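Local coordinates for heparin binding protein (Homo sapiens, PDB 1A7S) that binds heparin, kills many Gram-negative bacteria, probably through affinity for their lipopolysaccharide, and attracts monocytes and fibroblasts, on a chymotrypsin-like serine protease fold, at residues R8-P13 with T102-I107; H32-M37 with L92-R97; L108-Q113 with L208-I213; V146-E151 with V159-L164; G187-S192 with D201-V206. One frame throughout, in Å; residues are numbered along the deposited sequence. Where two conformers were deposited one is given.

Contact 1 of 5, residues R8-P13 with T102-I107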
# COMPACT_ATOMS: atom_id res chain seq x y z
N ARG A 8 11.75 12.25 1.52
CA ARG A 8 13.18 12.12 1.53
C ARG A 8 13.58 10.66 1.37
O ARG A 8 12.81 9.75 1.64
CB ARG A 8 13.70 12.66 2.88
CG ARG A 8 13.46 14.21 2.86
CD ARG A 8 13.78 14.89 4.07
NE ARG A 8 15.24 14.97 4.31
CZ ARG A 8 15.75 15.74 5.23
NH1 ARG A 8 14.99 16.59 5.93
NH2 ARG A 8 17.01 15.57 5.56
N PRO A 9 14.84 10.43 0.92
CA PRO A 9 15.28 9.04 0.79
C PRO A 9 15.14 8.33 2.14
O PRO A 9 15.49 8.87 3.17
CB PRO A 9 16.73 9.16 0.36
CG PRO A 9 16.78 10.45 -0.38
CD PRO A 9 15.83 11.37 0.39
N ARG A 10 14.61 7.15 2.14
CA ARG A 10 14.44 6.24 3.27
C ARG A 10 13.42 6.73 4.23
O ARG A 10 13.30 6.13 5.32
CB ARG A 10 15.79 5.97 3.97
CG ARG A 10 16.95 5.75 3.05
CD ARG A 10 18.18 5.27 3.78
NE ARG A 10 18.60 6.12 4.89
CZ ARG A 10 19.37 7.23 4.79
NH1 ARG A 10 19.82 7.63 3.62
NH2 ARG A 10 19.71 7.87 5.88
N GLN A 11 12.62 7.74 3.88
CA GLN A 11 11.61 8.22 4.84
C GLN A 11 10.53 7.13 5.05
O GLN A 11 10.01 7.05 6.16
CB GLN A 11 10.95 9.48 4.31
CG GLN A 11 9.99 10.12 5.30
CD GLN A 11 9.48 11.46 4.86
OE1 GLN A 11 9.98 12.06 3.85
NE2 GLN A 11 8.42 11.96 5.46
N PHE A 12 10.21 6.38 4.01
CA PHE A 12 9.25 5.28 4.07
C PHE A 12 9.86 4.00 3.55
O PHE A 12 9.60 3.52 2.43
CB PHE A 12 8.01 5.65 3.22
CG PHE A 12 7.40 6.95 3.69
CD1 PHE A 12 6.60 7.04 4.78
CD2 PHE A 12 7.62 8.14 3.01
CE1 PHE A 12 6.01 8.20 5.18
CE2 PHE A 12 7.07 9.30 3.37
CZ PHE A 12 6.26 9.38 4.49
N PRO A 13 10.77 3.42 4.37
CA PRO A 13 11.64 2.35 3.84
C PRO A 13 10.96 0.98 3.68
O PRO A 13 11.57 0.06 3.13
CB PRO A 13 12.79 2.32 4.82
CG PRO A 13 12.25 2.84 6.10
CD PRO A 13 11.15 3.79 5.75
N THR A 102 17.80 -3.49 5.50
CA THR A 102 18.84 -2.51 5.37
C THR A 102 18.28 -1.16 5.77
O THR A 102 17.12 -1.03 6.07
CB THR A 102 19.35 -2.42 3.90
OG1 THR A 102 18.25 -1.89 3.14
CG2 THR A 102 19.65 -3.79 3.33
N SER A 103 19.16 -0.14 5.70
CA SER A 103 18.63 1.20 6.04
C SER A 103 17.58 1.64 5.03
O SER A 103 16.77 2.54 5.35
CB SER A 103 19.85 2.15 6.06
OG SER A 103 20.46 2.16 4.79
N SER A 104 17.51 1.02 3.85
CA SER A 104 16.48 1.47 2.86
C SER A 104 15.32 0.49 2.71
O SER A 104 14.43 0.80 1.94
CB SER A 104 17.16 1.61 1.47
OG SER A 104 18.13 2.60 1.47
N VAL A 105 15.38 -0.64 3.40
CA VAL A 105 14.35 -1.69 3.28
C VAL A 105 14.06 -2.21 4.70
O VAL A 105 14.89 -2.86 5.35
CB VAL A 105 14.79 -2.81 2.38
CG1 VAL A 105 13.75 -3.94 2.37
CG2 VAL A 105 15.03 -2.33 0.94
N THR A 106 12.83 -1.94 5.16
CA THR A 106 12.40 -2.36 6.47
C THR A 106 10.97 -2.92 6.38
O THR A 106 10.28 -2.76 5.37
CB THR A 106 12.30 -1.10 7.44
OG1 THR A 106 11.28 -0.25 6.91
CG2 THR A 106 13.59 -0.43 7.61
N ILE A 107 10.58 -3.61 7.44
CA ILE A 107 9.27 -4.22 7.54
C ILE A 107 8.35 -3.26 8.29
O ILE A 107 8.65 -2.73 9.35
CB ILE A 107 9.36 -5.57 8.27
CG1 ILE A 107 10.14 -6.59 7.42
CG2 ILE A 107 8.02 -6.08 8.75
CD1 ILE A 107 10.57 -7.84 8.21

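Contact 2 of 5, residues H32-M37 with L92-R97. With EOH (ethanol), chain Q.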
# COMPACT_ATOMS: atom_id res chain seq x y z
N HIS A 32 6.89 -8.65 6.03
CA HIS A 32 7.60 -9.86 6.44
C HIS A 32 8.76 -9.97 5.46
O HIS A 32 8.71 -9.44 4.36
CB HIS A 32 6.63 -11.07 6.30
CG HIS A 32 7.20 -12.41 6.67
ND1 HIS A 32 6.98 -13.13 7.80
CD2 HIS A 32 7.94 -13.19 5.96
CE1 HIS A 32 7.67 -14.29 7.71
NE2 HIS A 32 8.27 -14.29 6.52
N ALA A 33 9.86 -10.61 5.88
CA ALA A 33 10.97 -10.73 4.99
C ALA A 33 10.66 -11.26 3.63
O ALA A 33 11.32 -10.95 2.63
CB ALA A 33 12.08 -11.61 5.66
N ARG A 34 9.69 -12.07 3.44
CA ARG A 34 9.23 -12.78 2.29
C ARG A 34 7.93 -12.33 1.69
O ARG A 34 7.48 -12.90 0.68
CB ARG A 34 9.21 -14.32 2.53
CG ARG A 34 9.29 -15.21 1.35
CD ARG A 34 9.28 -16.68 1.81
NE ARG A 34 10.39 -17.02 2.64
CZ ARG A 34 11.54 -17.57 2.19
NH1 ARG A 34 11.80 -17.62 0.88
NH2 ARG A 34 12.52 -17.98 3.04
N PHE A 35 7.26 -11.29 2.23
CA PHE A 35 5.96 -10.94 1.75
C PHE A 35 5.71 -9.42 1.73
O PHE A 35 6.03 -8.70 2.66
CB PHE A 35 4.80 -11.53 2.63
CG PHE A 35 4.70 -13.05 2.54
CD1 PHE A 35 5.46 -13.80 3.43
CD2 PHE A 35 3.86 -13.66 1.69
CE1 PHE A 35 5.34 -15.18 3.41
CE2 PHE A 35 3.74 -15.03 1.62
CZ PHE A 35 4.50 -15.79 2.50
N VAL A 36 5.10 -9.01 0.63
CA VAL A 36 4.60 -7.67 0.40
C VAL A 36 3.09 -7.66 0.40
O VAL A 36 2.43 -8.50 -0.23
CB VAL A 36 5.16 -7.08 -0.91
CG1 VAL A 36 4.40 -5.84 -1.38
CG2 VAL A 36 6.67 -6.64 -0.62
N MET A 37 2.52 -6.70 1.14
CA MET A 37 1.06 -6.50 1.22
C MET A 37 0.67 -5.37 0.25
O MET A 37 1.28 -4.30 0.26
CB MET A 37 0.67 -6.10 2.64
CG MET A 37 -0.80 -5.85 2.83
SD MET A 37 -1.26 -5.66 4.58
CE MET A 37 -0.53 -4.05 4.96
N LEU A 92 -1.47 -10.57 -0.75
CA LEU A 92 -0.12 -10.79 -0.28
C LEU A 92 0.69 -11.41 -1.42
O LEU A 92 0.28 -12.40 -2.00
CB LEU A 92 -0.11 -11.73 0.95
CG LEU A 92 -0.93 -11.19 2.13
CD1 LEU A 92 -0.68 -12.11 3.36
CD2 LEU A 92 -0.66 -9.78 2.49
N LEU A 93 1.85 -10.81 -1.62
CA LEU A 93 2.79 -11.27 -2.67
C LEU A 93 3.97 -11.93 -1.94
O LEU A 93 4.66 -11.31 -1.17
CB LEU A 93 3.28 -10.07 -3.45
CG LEU A 93 2.27 -9.11 -4.07
CD1 LEU A 93 2.92 -7.95 -4.78
CD2 LEU A 93 1.29 -9.84 -4.95
N GLN A 94 4.14 -13.21 -2.26
CA GLN A 94 5.33 -13.92 -1.72
C GLN A 94 6.49 -13.58 -2.66
O GLN A 94 6.36 -13.87 -3.88
CB GLN A 94 5.11 -15.39 -1.62
CG GLN A 94 6.29 -16.14 -1.03
CD GLN A 94 6.09 -17.58 -0.75
OE1 GLN A 94 4.97 -17.97 -0.33
NE2 GLN A 94 7.18 -18.34 -0.80
N LEU A 95 7.53 -13.05 -2.12
CA LEU A 95 8.75 -12.73 -2.95
C LEU A 95 9.52 -13.99 -3.21
O LEU A 95 9.41 -14.97 -2.48
CB LEU A 95 9.59 -11.72 -2.14
CG LEU A 95 8.88 -10.49 -1.64
CD1 LEU A 95 9.86 -9.60 -0.87
CD2 LEU A 95 8.26 -9.72 -2.73
N ASP A 96 10.39 -13.96 -4.22
CA ASP A 96 11.17 -15.11 -4.61
C ASP A 96 12.20 -15.52 -3.56
O ASP A 96 12.73 -16.63 -3.62
CB ASP A 96 11.86 -14.88 -5.93
CG ASP A 96 12.89 -13.77 -6.00
OD1 ASP A 96 14.02 -13.97 -5.42
OD2 ASP A 96 12.66 -12.67 -6.41
N ARG A 97 12.52 -14.64 -2.65
CA ARG A 97 13.52 -14.90 -1.60
C ARG A 97 13.26 -13.92 -0.47
O ARG A 97 12.49 -12.94 -0.62
CB ARG A 97 14.92 -14.75 -2.17
CG ARG A 97 15.23 -13.26 -2.51
CD ARG A 97 16.50 -13.15 -3.37
NE ARG A 97 16.88 -11.73 -3.56
CZ ARG A 97 16.30 -10.94 -4.48
NH1 ARG A 97 15.44 -11.39 -5.37
NH2 ARG A 97 16.59 -9.63 -4.46
C1 EOH Q . 9.18 -20.54 0.38
C2 EOH Q . 9.66 -21.02 1.75
O EOH Q . 7.84 -21.03 0.09
O HOH W 1 9.85 -17.28 -1.34

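Contact 3 of 5, residues L108-Q113 with L208-I213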
# COMPACT_ATOMS: atom_id res chain seq x y z
N LEU A 108 7.13 -3.12 7.77
CA LEU A 108 6.08 -2.31 8.38
C LEU A 108 5.21 -3.22 9.27
O LEU A 108 4.64 -4.18 8.77
CB LEU A 108 5.18 -1.73 7.28
CG LEU A 108 4.03 -0.84 7.73
CD1 LEU A 108 4.52 0.36 8.49
CD2 LEU A 108 3.22 -0.40 6.52
N PRO A 109 5.11 -2.92 10.56
CA PRO A 109 4.31 -3.76 11.46
C PRO A 109 2.81 -3.58 11.28
O PRO A 109 2.34 -2.55 10.79
CB PRO A 109 4.72 -3.27 12.88
CG PRO A 109 5.36 -1.97 12.69
CD PRO A 109 5.87 -1.89 11.29
N LEU A 110 2.09 -4.61 11.68
CA LEU A 110 0.65 -4.70 11.50
C LEU A 110 -0.09 -4.53 12.81
O LEU A 110 0.39 -4.90 13.86
CB LEU A 110 0.30 -6.10 10.94
CG LEU A 110 0.95 -6.51 9.64
CD1 LEU A 110 0.70 -7.99 9.35
CD2 LEU A 110 0.34 -5.68 8.47
N PRO A 111 -1.35 -4.08 12.71
CA PRO A 111 -2.23 -4.11 13.85
C PRO A 111 -2.60 -5.55 14.19
O PRO A 111 -2.65 -6.43 13.34
CB PRO A 111 -3.45 -3.33 13.36
CG PRO A 111 -3.49 -3.51 11.87
CD PRO A 111 -2.06 -3.66 11.46
N LEU A 112 -2.97 -5.74 15.46
CA LEU A 112 -3.55 -7.00 15.90
C LEU A 112 -4.99 -7.13 15.38
O LEU A 112 -5.65 -6.12 15.05
CB LEU A 112 -3.56 -7.09 17.45
CG LEU A 112 -2.20 -7.16 18.11
CD1 LEU A 112 -2.32 -6.96 19.59
CD2 LEU A 112 -1.49 -8.49 17.83
N GLN A 113 -5.45 -8.36 15.25
CA GLN A 113 -6.78 -8.64 14.79
C GLN A 113 -7.80 -7.80 15.51
O GLN A 113 -7.82 -7.74 16.78
CB GLN A 113 -7.09 -10.13 14.93
CG GLN A 113 -8.46 -10.58 14.49
CD GLN A 113 -8.64 -10.54 12.97
OE1 GLN A 113 -7.81 -10.94 12.21
NE2 GLN A 113 -9.86 -10.07 12.57
N LEU A 208 -8.89 -6.27 10.15
CA LEU A 208 -9.90 -7.34 9.98
C LEU A 208 -9.27 -8.63 9.50
O LEU A 208 -9.90 -9.68 9.58
CB LEU A 208 -10.95 -6.91 8.98
CG LEU A 208 -11.87 -5.77 9.36
CD1 LEU A 208 -12.80 -5.45 8.20
CD2 LEU A 208 -12.59 -6.13 10.65
N PHE A 209 -8.10 -8.52 8.87
CA PHE A 209 -7.46 -9.64 8.13
C PHE A 209 -6.19 -10.12 8.82
O PHE A 209 -5.48 -10.94 8.24
CB PHE A 209 -7.08 -9.14 6.73
CG PHE A 209 -8.28 -8.75 5.90
CD1 PHE A 209 -8.86 -9.72 5.12
CD2 PHE A 209 -8.75 -7.48 5.89
CE1 PHE A 209 -10.05 -9.41 4.48
CE2 PHE A 209 -9.88 -7.13 5.22
CZ PHE A 209 -10.56 -8.12 4.52
N ARG A 210 -5.89 -9.70 10.05
CA ARG A 210 -4.60 -10.09 10.64
C ARG A 210 -4.42 -11.58 10.79
O ARG A 210 -3.36 -12.11 10.49
CB ARG A 210 -4.37 -9.37 11.95
CG ARG A 210 -3.14 -9.77 12.71
CD ARG A 210 -1.83 -9.46 11.94
NE ARG A 210 -0.67 -9.97 12.65
CZ ARG A 210 -0.05 -9.34 13.64
NH1 ARG A 210 -0.43 -8.19 14.06
NH2 ARG A 210 1.01 -9.93 14.24
N ASP A 211 -5.41 -12.27 11.33
CA ASP A 211 -5.27 -13.72 11.51
C ASP A 211 -5.07 -14.39 10.14
O ASP A 211 -4.27 -15.34 10.01
CB ASP A 211 -6.50 -14.31 12.20
CG ASP A 211 -6.67 -13.90 13.65
OD1 ASP A 211 -5.78 -13.29 14.24
OD2 ASP A 211 -7.74 -14.29 14.19
N TRP A 212 -5.82 -13.94 9.13
CA TRP A 212 -5.62 -14.54 7.79
C TRP A 212 -4.25 -14.26 7.24
O TRP A 212 -3.57 -15.16 6.73
CB TRP A 212 -6.74 -14.03 6.85
CG TRP A 212 -6.49 -14.53 5.43
CD1 TRP A 212 -6.85 -15.68 4.89
CD2 TRP A 212 -5.78 -13.80 4.42
NE1 TRP A 212 -6.42 -15.82 3.62
CE2 TRP A 212 -5.75 -14.64 3.29
CE3 TRP A 212 -5.19 -12.55 4.36
CZ2 TRP A 212 -5.16 -14.28 2.09
CZ3 TRP A 212 -4.56 -12.19 3.15
CH2 TRP A 212 -4.54 -13.08 2.07
N ILE A 213 -3.76 -13.03 7.40
CA ILE A 213 -2.40 -12.67 7.00
C ILE A 213 -1.38 -13.57 7.67
O ILE A 213 -0.46 -14.11 7.06
CB ILE A 213 -2.15 -11.17 7.33
CG1 ILE A 213 -2.90 -10.23 6.41
CG2 ILE A 213 -0.63 -10.87 7.25
CD1 ILE A 213 -2.93 -8.79 6.78
O HOH W 2 -8.29 -12.40 9.75

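Contact 4 of 5, residues V146-E151 with V159-L164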
# COMPACT_ATOMS: atom_id res chain seq x y z
N VAL A 146 -3.22 12.60 6.63
CA VAL A 146 -4.64 12.35 6.46
C VAL A 146 -5.25 12.07 7.83
O VAL A 146 -4.51 11.68 8.77
CB VAL A 146 -4.99 11.27 5.44
CG1 VAL A 146 -4.30 11.55 4.07
CG2 VAL A 146 -4.58 9.88 5.92
N THR A 147 -6.56 12.19 7.92
CA THR A 147 -7.26 11.97 9.20
C THR A 147 -8.38 10.98 8.99
O THR A 147 -9.14 11.08 8.02
CB THR A 147 -7.82 13.33 9.72
OG1 THR A 147 -6.70 14.19 9.90
CG2 THR A 147 -8.50 13.13 11.05
N VAL A 148 -8.53 10.03 9.88
CA VAL A 148 -9.62 9.01 9.77
C VAL A 148 -10.95 9.68 9.94
O VAL A 148 -11.16 10.45 10.85
CB VAL A 148 -9.39 7.92 10.83
CG1 VAL A 148 -10.58 6.94 10.86
CG2 VAL A 148 -8.08 7.20 10.56
N THR A 149 -11.87 9.37 9.01
CA THR A 149 -13.22 9.91 9.00
C THR A 149 -14.12 9.25 10.03
O THR A 149 -13.86 8.17 10.51
CB THR A 149 -13.92 9.73 7.64
OG1 THR A 149 -14.24 8.34 7.47
CG2 THR A 149 -13.10 10.18 6.47
N PRO A 150 -15.25 9.91 10.28
CA PRO A 150 -16.34 9.26 11.03
C PRO A 150 -16.84 8.03 10.28
O PRO A 150 -16.70 7.94 9.07
CB PRO A 150 -17.42 10.30 11.11
CG PRO A 150 -16.72 11.62 10.91
CD PRO A 150 -15.62 11.31 9.94
N GLU A 151 -17.23 7.03 11.04
CA GLU A 151 -17.61 5.75 10.53
C GLU A 151 -18.75 5.90 9.56
O GLU A 151 -18.90 5.25 8.55
CB GLU A 151 -17.90 4.76 11.66
CG GLU A 151 -19.17 4.91 12.40
CD GLU A 151 -19.23 4.30 13.78
OE1 GLU A 151 -18.23 4.37 14.51
OE2 GLU A 151 -20.30 3.75 14.18
N VAL A 159 -11.16 1.49 6.23
CA VAL A 159 -10.80 2.64 7.03
C VAL A 159 -10.71 3.82 6.01
O VAL A 159 -10.13 3.66 4.95
CB VAL A 159 -9.39 2.50 7.69
CG1 VAL A 159 -9.03 3.81 8.41
CG2 VAL A 159 -9.38 1.36 8.66
N CYS A 160 -11.45 4.88 6.29
CA CYS A 160 -11.55 6.01 5.38
C CYS A 160 -10.86 7.22 5.97
O CYS A 160 -10.84 7.42 7.18
CB CYS A 160 -12.99 6.35 5.08
SG CYS A 160 -13.89 5.06 4.26
N THR A 161 -10.28 8.03 5.04
CA THR A 161 -9.56 9.21 5.45
C THR A 161 -9.90 10.40 4.62
O THR A 161 -10.42 10.29 3.50
CB THR A 161 -8.03 8.99 5.41
OG1 THR A 161 -7.62 8.80 4.04
CG2 THR A 161 -7.61 7.79 6.18
N GLY A 162 -9.62 11.56 5.19
CA GLY A 162 -9.77 12.81 4.48
C GLY A 162 -8.68 13.78 4.90
O GLY A 162 -7.89 13.53 5.84
N VAL A 163 -8.66 14.92 4.26
CA VAL A 163 -7.75 16.00 4.53
C VAL A 163 -8.55 17.31 4.70
O VAL A 163 -9.73 17.39 4.37
CB VAL A 163 -6.72 16.20 3.40
CG1 VAL A 163 -5.89 14.92 3.24
CG2 VAL A 163 -7.43 16.50 2.07
N LEU A 164 -7.89 18.27 5.29
CA LEU A 164 -8.54 19.58 5.52
C LEU A 164 -8.40 20.47 4.29
O LEU A 164 -9.15 21.45 4.20
CB LEU A 164 -7.81 20.28 6.69
CG LEU A 164 -8.03 19.69 8.05
CD1 LEU A 164 -7.29 20.47 9.11
CD2 LEU A 164 -9.55 19.58 8.39

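Contact 5 of 5, residues G187-S192 with D201-V206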
# COMPACT_ATOMS: atom_id res chain seq x y z
N GLY A 187 -4.25 0.40 6.91
CA GLY A 187 -4.97 0.36 5.70
C GLY A 187 -4.08 0.02 4.49
O GLY A 187 -2.90 0.18 4.53
N VAL A 188 -4.77 -0.44 3.45
CA VAL A 188 -4.20 -0.68 2.14
C VAL A 188 -5.03 0.15 1.13
O VAL A 188 -6.23 -0.03 1.07
CB VAL A 188 -4.24 -2.16 1.74
CG1 VAL A 188 -3.81 -2.35 0.29
CG2 VAL A 188 -3.30 -2.97 2.66
N ALA A 189 -4.39 1.07 0.40
CA ALA A 189 -5.16 1.94 -0.47
C ALA A 189 -5.95 1.17 -1.49
O ALA A 189 -5.43 0.30 -2.21
CB ALA A 189 -4.23 2.96 -1.15
N SER A 190 -7.25 1.44 -1.56
CA SER A 190 -8.16 0.72 -2.41
C SER A 190 -8.80 1.56 -3.47
O SER A 190 -8.62 1.30 -4.67
CB SER A 190 -9.16 -0.08 -1.64
OG SER A 190 -10.09 -0.78 -2.34
N PHE A 191 -9.59 2.56 -3.11
CA PHE A 191 -10.24 3.39 -4.10
C PHE A 191 -10.59 4.73 -3.52
O PHE A 191 -10.60 4.92 -2.30
CB PHE A 191 -11.47 2.68 -4.69
CG PHE A 191 -12.62 2.50 -3.71
CD1 PHE A 191 -12.69 1.43 -2.86
CD2 PHE A 191 -13.65 3.44 -3.62
CE1 PHE A 191 -13.72 1.26 -1.95
CE2 PHE A 191 -14.69 3.26 -2.73
CZ PHE A 191 -14.73 2.15 -1.87
N SER A 192 -10.99 5.67 -4.36
CA SER A 192 -11.69 6.88 -3.93
C SER A 192 -12.71 7.19 -5.09
O SER A 192 -12.51 6.64 -6.19
CB SER A 192 -10.79 8.04 -3.71
OG SER A 192 -9.93 8.35 -4.79
N ASP A 201 -10.86 8.91 1.04
CA ASP A 201 -10.09 7.78 0.48
C ASP A 201 -10.53 6.53 1.25
O ASP A 201 -10.67 6.58 2.47
CB ASP A 201 -8.60 8.02 0.68
CG ASP A 201 -8.05 9.03 -0.33
OD1 ASP A 201 -8.73 9.23 -1.36
OD2 ASP A 201 -6.89 9.44 -0.11
N PHE A 202 -10.67 5.42 0.51
CA PHE A 202 -11.01 4.17 1.11
C PHE A 202 -9.80 3.22 1.09
O PHE A 202 -9.28 2.90 0.02
CB PHE A 202 -12.17 3.50 0.31
CG PHE A 202 -13.48 4.19 0.50
CD1 PHE A 202 -13.72 5.41 -0.09
CD2 PHE A 202 -14.47 3.64 1.28
CE1 PHE A 202 -14.92 6.04 0.00
CE2 PHE A 202 -15.69 4.24 1.39
CZ PHE A 202 -15.94 5.44 0.79
N PHE A 203 -9.46 2.74 2.30
CA PHE A 203 -8.39 1.79 2.49
C PHE A 203 -8.98 0.50 3.06
O PHE A 203 -9.87 0.53 3.90
CB PHE A 203 -7.37 2.35 3.55
CG PHE A 203 -6.64 3.57 3.08
CD1 PHE A 203 -7.14 4.82 3.24
CD2 PHE A 203 -5.38 3.44 2.53
CE1 PHE A 203 -6.50 5.95 2.83
CE2 PHE A 203 -4.67 4.56 2.13
CZ PHE A 203 -5.25 5.81 2.23
N THR A 204 -8.50 -0.63 2.60
CA THR A 204 -8.90 -1.91 3.22
C THR A 204 -8.50 -1.90 4.66
O THR A 204 -7.37 -1.50 4.99
CB THR A 204 -8.17 -3.03 2.46
OG1 THR A 204 -8.48 -2.82 1.10
CG2 THR A 204 -8.62 -4.42 2.98
N ARG A 205 -9.40 -2.30 5.55
CA ARG A 205 -9.15 -2.30 6.98
C ARG A 205 -8.30 -3.52 7.36
O ARG A 205 -8.81 -4.60 7.58
CB ARG A 205 -10.47 -2.28 7.72
CG ARG A 205 -10.28 -2.11 9.25
CD ARG A 205 -11.65 -2.05 10.01
NE ARG A 205 -12.28 -0.74 9.75
CZ ARG A 205 -12.17 0.33 10.52
NH1 ARG A 205 -11.27 0.35 11.53
NH2 ARG A 205 -12.88 1.39 10.29
N VAL A 206 -7.01 -3.32 7.45
CA VAL A 206 -6.03 -4.37 7.65
C VAL A 206 -6.32 -5.20 8.88
O VAL A 206 -6.17 -6.43 8.88
CB VAL A 206 -4.61 -3.84 7.65
CG1 VAL A 206 -3.58 -4.91 8.00
CG2 VAL A 206 -4.22 -3.26 6.30
O HOH W 3 -8.16 10.25 -3.74

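Contact 1 of 5, residues R8-P13 with T102-I107
Pro13 and Thr106 hold the two loops together through one backbone hydrogen bond, Thr106 N to Pro13 O at 3.1 Å. The N-H arrives from above the carbonyl plane of Pro13, 65° out of it, and the same oxygen also takes a CA-H...O contact from Val105 CA at 3.3 Å. The proline ring packs on the Thr106 side chain, CG 3.3 Å from the OG1 oxygen, with an apolar touch on the CG2 methyl. The remaining contact is aliphatic against polar: Arg10 sets CD 3.5 Å from Ser103 O and, in the conformer given, equally near Ser104 OG, which is hydrogen-bonded to Ser67. Each loop is shaped by its own turn, a type II turn at Arg8-Gln11 and a type I turn at Thr102-Val105, the latter with an ST turn at Thr102. At the surface, the contact joins the connection between strands 5-6 and 15-20 to the long one between strands 91-95 and 122-127, with Val105 packed on Leu30 of strand 23-32.

Contact 2 of 5, residues H32-M37 with L92-R97
The Phe35 ring and the Gln94 amide meet obliquely, their planes 62° apart, with Phe35 CE2 3.5 Å from Gln94 CB. Beside them the Arg34 guanidinium carries the C2 atom of an ethanol, probably from the crystallisation liquor, over the centre of one face, and a water in its plane at the edge. That water accepts from Arg34 NH1 and Gln94 NE2 and donates to Leu95 O at 2.6 Å, tying two side chains that lie alongside and point the same way. Gln94 reaches this place because CG stands anti to its backbone N (chi1 -178°); NE2 also donates to the ethanol oxygen, while OE1 accepts from Gly221 N. Strands 35-38 and 91-95 pair antiparallel in the N-terminal six-stranded barrel of the chymotrypsin fold, and 32-37 lies in the region with antibiotic activity. Val36 and Leu93 form a hydrogen-bonded pair, Val36 N to Leu93 O at 3.0 Å and Leu93 N to Val36 O at 2.8 Å, and Leu95 N donates to Arg34 O. The face with Phe35, Met37 and Leu92 lies partly under helix 210-218: Leu92 CD2 packs 3.9 Å from Met37 CB, and Phe35 rests on Val216 and Leu217. Arg34 NH2 bridges to Glu98.

Contact 3 of 5, residues L108-Q113 with L208-I213
Gln113 grips the start of helix 210-218 with both ends of its amide. OE1 takes the Asp211 N-H at 2.9 Å, almost straight at 178° and in the carbonyl plane, while NE2 donates to Leu208 O at 3.0 Å, reaching that carbonyl from above its plane. A water donates to the same OE1, which thus accepts two bonds, and accepts from Trp212 N. A bend at chi2 (71°) turns the amide back onto the helix end. There CB and CG of Gln113 run close to the Asp211 carboxylate, the two side chains crossing at about a right angle. In the other direction Arg210 reaches back to the loop: NH1 donates to Pro111 O at 2.9 Å, with that oxygen in the guanidinium plane though the N-H stands above the plane of the carbonyl. The aliphatic part of Arg210 meets Leu110, whose CD1 also touches Ile213 CG2 at 3.8 Å.

Farther out, Arg210 NE forms a salt bridge to Asp214 one helical turn on, and Leu110 and Ile213 both rest on Ile31 of strand 23-32. The linker between the two barrels is thus fastened to the first turn of the C-terminal helix, which, as in chymotrypsin relatives, packs against the N-terminal barrel.

Contact 4 of 5, residues V146-E151 with V159-L164
Val146 and Thr161 are packed closely on the buried side: the CG2 methyl of Val146 lies 3.6 Å from Thr161 CB and about as near its CG2. A chi1 of -52° directs that methyl there and turns the other one, CG1, toward Val163 CG1 at 3.8 Å. Val148 continues this side with CG2 4.1 Å from Val159 CG1, and Leu179 of strand 178-181 lies against Val146, Val159 and Thr161. These residues belong to a beta hairpin, strands 142-148 and 158-162, in the C-terminal half of the chymotrypsin fold. Thr147 and Gly162 make its hydrogen-bonded pair, with bonds of 2.8 Å (Thr147 N to Gly162 O) and 2.9 Å (Gly162 N to Thr147 O). The strand axes run at 135°, well off antiparallel. In the next pair, Val148 and Thr161, the side chains diverge. Contacts are sparser at partly exposed Thr147, whose side chain comes no nearer than 3.9 Å, from its CB to Gly162 O. Thr149 is held closely: its N donates to Cys160 O from above the carbonyl plane, and OG1 bonds to Pro150 O while still touching Cys160 CB at 3.4 Å. Cys160 is joined by disulfide to Cys154 in the connecting loop.

Contact 5 of 5, residues G187-S192 with D201-V206
Phe191 CG, between its backbone N and carbonyl carbon (chi1 68°), and Phe202 CG, anti to the carbonyl carbon (chi1 -72°), bring the two rings face to face. They form an offset stack, centroids 4.4 Å apart and planes at 13°, with Phe191 CZ 3.4 Å from Phe202 CG. Phe202 CB adds a CH-pi contact over the Phe191 face, 3.6 Å from its centroid. Their backbones pair directly, Phe202 N donating to Phe191 O at 2.9 Å nearly along the C=O axis. In return Phe202 O accepts from both Ser190 N and Phe191 N, which defines a classic beta bulge. Next to it, Phe203 swings its ring over to Ala189, CE2 3.7 Å from the methyl CB; Gly187 CA comes 3.8 Å from Phe203 CB. Farther out, one water accepts from Ser192 OG and donates to Asp201 OD1, while Asp201 OD2 is held by Ile170 N and Thr204 OG1 bonds to Asp89 O. Val188 CG2 meets Val206 CG2 at 3.8 Å. This hairpin lies in the seven-stranded sheet: strand 201-205 is flanked by strands 158-162 and 184-192, and Val188 and Val206 both touch Met37 of the N-terminal barrel.

Contacts 2 and 5 are the buried ones, contact 1 is at the surface, and contacts 3 and 4 are partly buried. Contacts 2, 4 and 5 are antiparallel strand pairs, whereas contact 1 joins loop to loop on a single backbone bond and contact 3 joins loop to helix start through side-chain bonds to backbone atoms. Contacts 4 and 5 share one sheet, strands 158-162 and 201-205 being neighbours in it; contact 2 lies in the other barrel, across the centre of the chain from both. Met37 of contact 2 packs on residues of contacts 3 and 5, so apolar side chains bridge the barrels. Contacts 1 and 3 adjoin in sequence along the interbarrel linker, yet do not otherwise touch.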